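Local structure of metal-independent carbonic anhydrase (Nostoc sp. PCC 7120 = FACHB-418, 7C5W) at residues A[26-31]-A[157-162]. The protein catalyses the hydration of carbon dioxide to bicarbonate without a metal cofactor, working as a homotetramer built from two dimers. Sequence-based numbering, arbitrary orientation.
Sequences ESEVLA and FLKDDH
Glu28 and Lys159 meet in a salt bridge that ties the first turn of helix 26-50 to the end of strand 148-159. Lys159 NZ lies 2.4 Å from Glu28 OE2, too short to be taken literally at 2.30 Å resolution, and 2.9 Å from Glu28 OE1, so the ammonium sits near both carboxylate oxygens, with the modelled hydrogen bond going to OE2. The two side chains cross at about a right angle. Lys159 is stretched out, CG anti to the backbone N (chi1 -176°) and the rest extended, which carries NZ away from the strand to the carboxylate. Each has a second partner: Glu28 OE1 accepts from the backbone N of Thr25, the residue just before the helix, as in the Glu half of a capping box, and Lys159 NZ donates to Ala23 O, so the segment leading into the helix is fastened to the same pair.

The wider setting is a helix lying on a mixed sheet, in which 148-159 runs antiparallel to both 132-143 and 165-173. Here the packing is largely apolar. Val29 is buried against Ala133 and Thr135, while the Phe157 side chain touches Leu165 and Ile167 of strand 165-173; Val29 CG1 comes no closer than 4.5 Å to Phe157 CD2, a loose approach. The open side has Leu30, pointing away from the strand, with Ser27 and Ala31, all exposed. Past Lys159 the chain leaves the sheet in an Asx turn: His162 N donates to Asp160 OD1, 2.9 Å away, from above the carboxylate plane, OD1 also accepts from Lys164 N, and Asp160 OD2 forms a salt bridge with Arg166.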
# COMPACT_ATOMS: atom_id res chain seq x y z
N GLU A 26 -4.53 5.95 -13.37
CA GLU A 26 -3.77 6.88 -14.23
C GLU A 26 -4.57 8.18 -14.41
O GLU A 26 -3.97 9.26 -14.29
CB GLU A 26 -3.45 6.21 -15.56
CG GLU A 26 -2.60 7.07 -16.48
CD GLU A 26 -2.05 6.34 -17.68
OE1 GLU A 26 -1.05 6.83 -18.27
OE2 GLU A 26 -2.62 5.27 -18.03
N SER A 27 -5.87 8.07 -14.70
CA SER A 27 -6.73 9.22 -15.07
C SER A 27 -6.90 10.16 -13.86
O SER A 27 -6.89 11.38 -14.06
CB SER A 27 -8.06 8.77 -15.63
OG SER A 27 -8.92 8.31 -14.60
N GLU A 28 -7.05 9.60 -12.65
CA GLU A 28 -7.05 10.36 -11.37
C GLU A 28 -5.75 11.16 -11.21
O GLU A 28 -5.82 12.30 -10.73
CB GLU A 28 -7.22 9.40 -10.19
CG GLU A 28 -8.66 8.95 -9.96
CD GLU A 28 -8.80 7.92 -8.85
OE1 GLU A 28 -7.84 7.16 -8.61
OE2 GLU A 28 -9.87 7.88 -8.22
N VAL A 29 -4.60 10.58 -11.57
CA VAL A 29 -3.28 11.25 -11.43
C VAL A 29 -3.23 12.43 -12.40
O VAL A 29 -2.84 13.53 -11.98
CB VAL A 29 -2.10 10.28 -11.67
CG1 VAL A 29 -0.78 11.02 -11.71
CG2 VAL A 29 -2.06 9.18 -10.64
N LEU A 30 -3.59 12.20 -13.67
CA LEU A 30 -3.53 13.25 -14.72
C LEU A 30 -4.48 14.38 -14.32
O LEU A 30 -4.09 15.56 -14.44
CB LEU A 30 -3.89 12.64 -16.08
CG LEU A 30 -2.92 11.57 -16.59
CD1 LEU A 30 -3.28 11.14 -18.01
CD2 LEU A 30 -1.48 12.06 -16.53
N ALA A 31 -5.67 14.04 -13.83
CA ALA A 31 -6.68 15.00 -13.35
C ALA A 31 -6.09 15.86 -12.22
O ALA A 31 -6.16 17.10 -12.34
CB ALA A 31 -7.93 14.28 -12.90
N PHE A 157 0.91 11.81 -4.89
CA PHE A 157 -0.51 11.94 -4.50
C PHE A 157 -0.88 10.77 -3.59
O PHE A 157 -0.54 9.62 -3.91
CB PHE A 157 -1.39 11.97 -5.75
CG PHE A 157 -1.10 13.16 -6.64
CD1 PHE A 157 -1.66 14.40 -6.37
CD2 PHE A 157 -0.23 13.03 -7.72
CE1 PHE A 157 -1.37 15.49 -7.18
CE2 PHE A 157 0.04 14.12 -8.53
CZ PHE A 157 -0.53 15.34 -8.26
N LEU A 158 -1.54 11.08 -2.47
CA LEU A 158 -2.21 10.09 -1.59
C LEU A 158 -3.74 10.25 -1.74
O LEU A 158 -4.23 11.39 -1.71
CB LEU A 158 -1.75 10.33 -0.16
CG LEU A 158 -2.41 9.46 0.91
CD1 LEU A 158 -2.05 8.00 0.71
CD2 LEU A 158 -1.99 9.90 2.30
N LYS A 159 -4.44 9.14 -1.94
CA LYS A 159 -5.93 9.09 -2.01
C LYS A 159 -6.45 8.97 -0.57
O LYS A 159 -6.20 7.92 0.06
CB LYS A 159 -6.37 7.92 -2.89
CG LYS A 159 -7.86 7.80 -3.14
CD LYS A 159 -8.15 6.84 -4.25
CE LYS A 159 -9.48 7.05 -4.93
NZ LYS A 159 -9.51 6.45 -6.29
N ASP A 160 -7.07 10.03 -0.05
CA ASP A 160 -7.54 10.11 1.36
C ASP A 160 -8.77 9.22 1.54
O ASP A 160 -9.27 8.66 0.53
CB ASP A 160 -7.82 11.55 1.80
CG ASP A 160 -8.89 12.27 0.99
OD1 ASP A 160 -9.73 11.58 0.36
OD2 ASP A 160 -8.85 13.52 0.98
N ASP A 161 -9.23 9.09 2.79
CA ASP A 161 -10.38 8.25 3.22
C ASP A 161 -11.62 8.64 2.41
O ASP A 161 -12.55 7.82 2.36
CB ASP A 161 -10.61 8.34 4.73
CG ASP A 161 -9.58 7.65 5.62
OD1 ASP A 161 -8.84 6.78 5.11
OD2 ASP A 161 -9.53 7.97 6.84
N HIS A 162 -11.63 9.82 1.77
CA HIS A 162 -12.78 10.35 0.99
C HIS A 162 -12.53 10.23 -0.52
O HIS A 162 -13.32 10.79 -1.29
CB HIS A 162 -13.08 11.81 1.40
CG HIS A 162 -13.36 11.97 2.86
ND1 HIS A 162 -14.57 11.61 3.42
CD2 HIS A 162 -12.58 12.41 3.87
CE1 HIS A 162 -14.52 11.83 4.72
NE2 HIS A 162 -13.32 12.33 5.02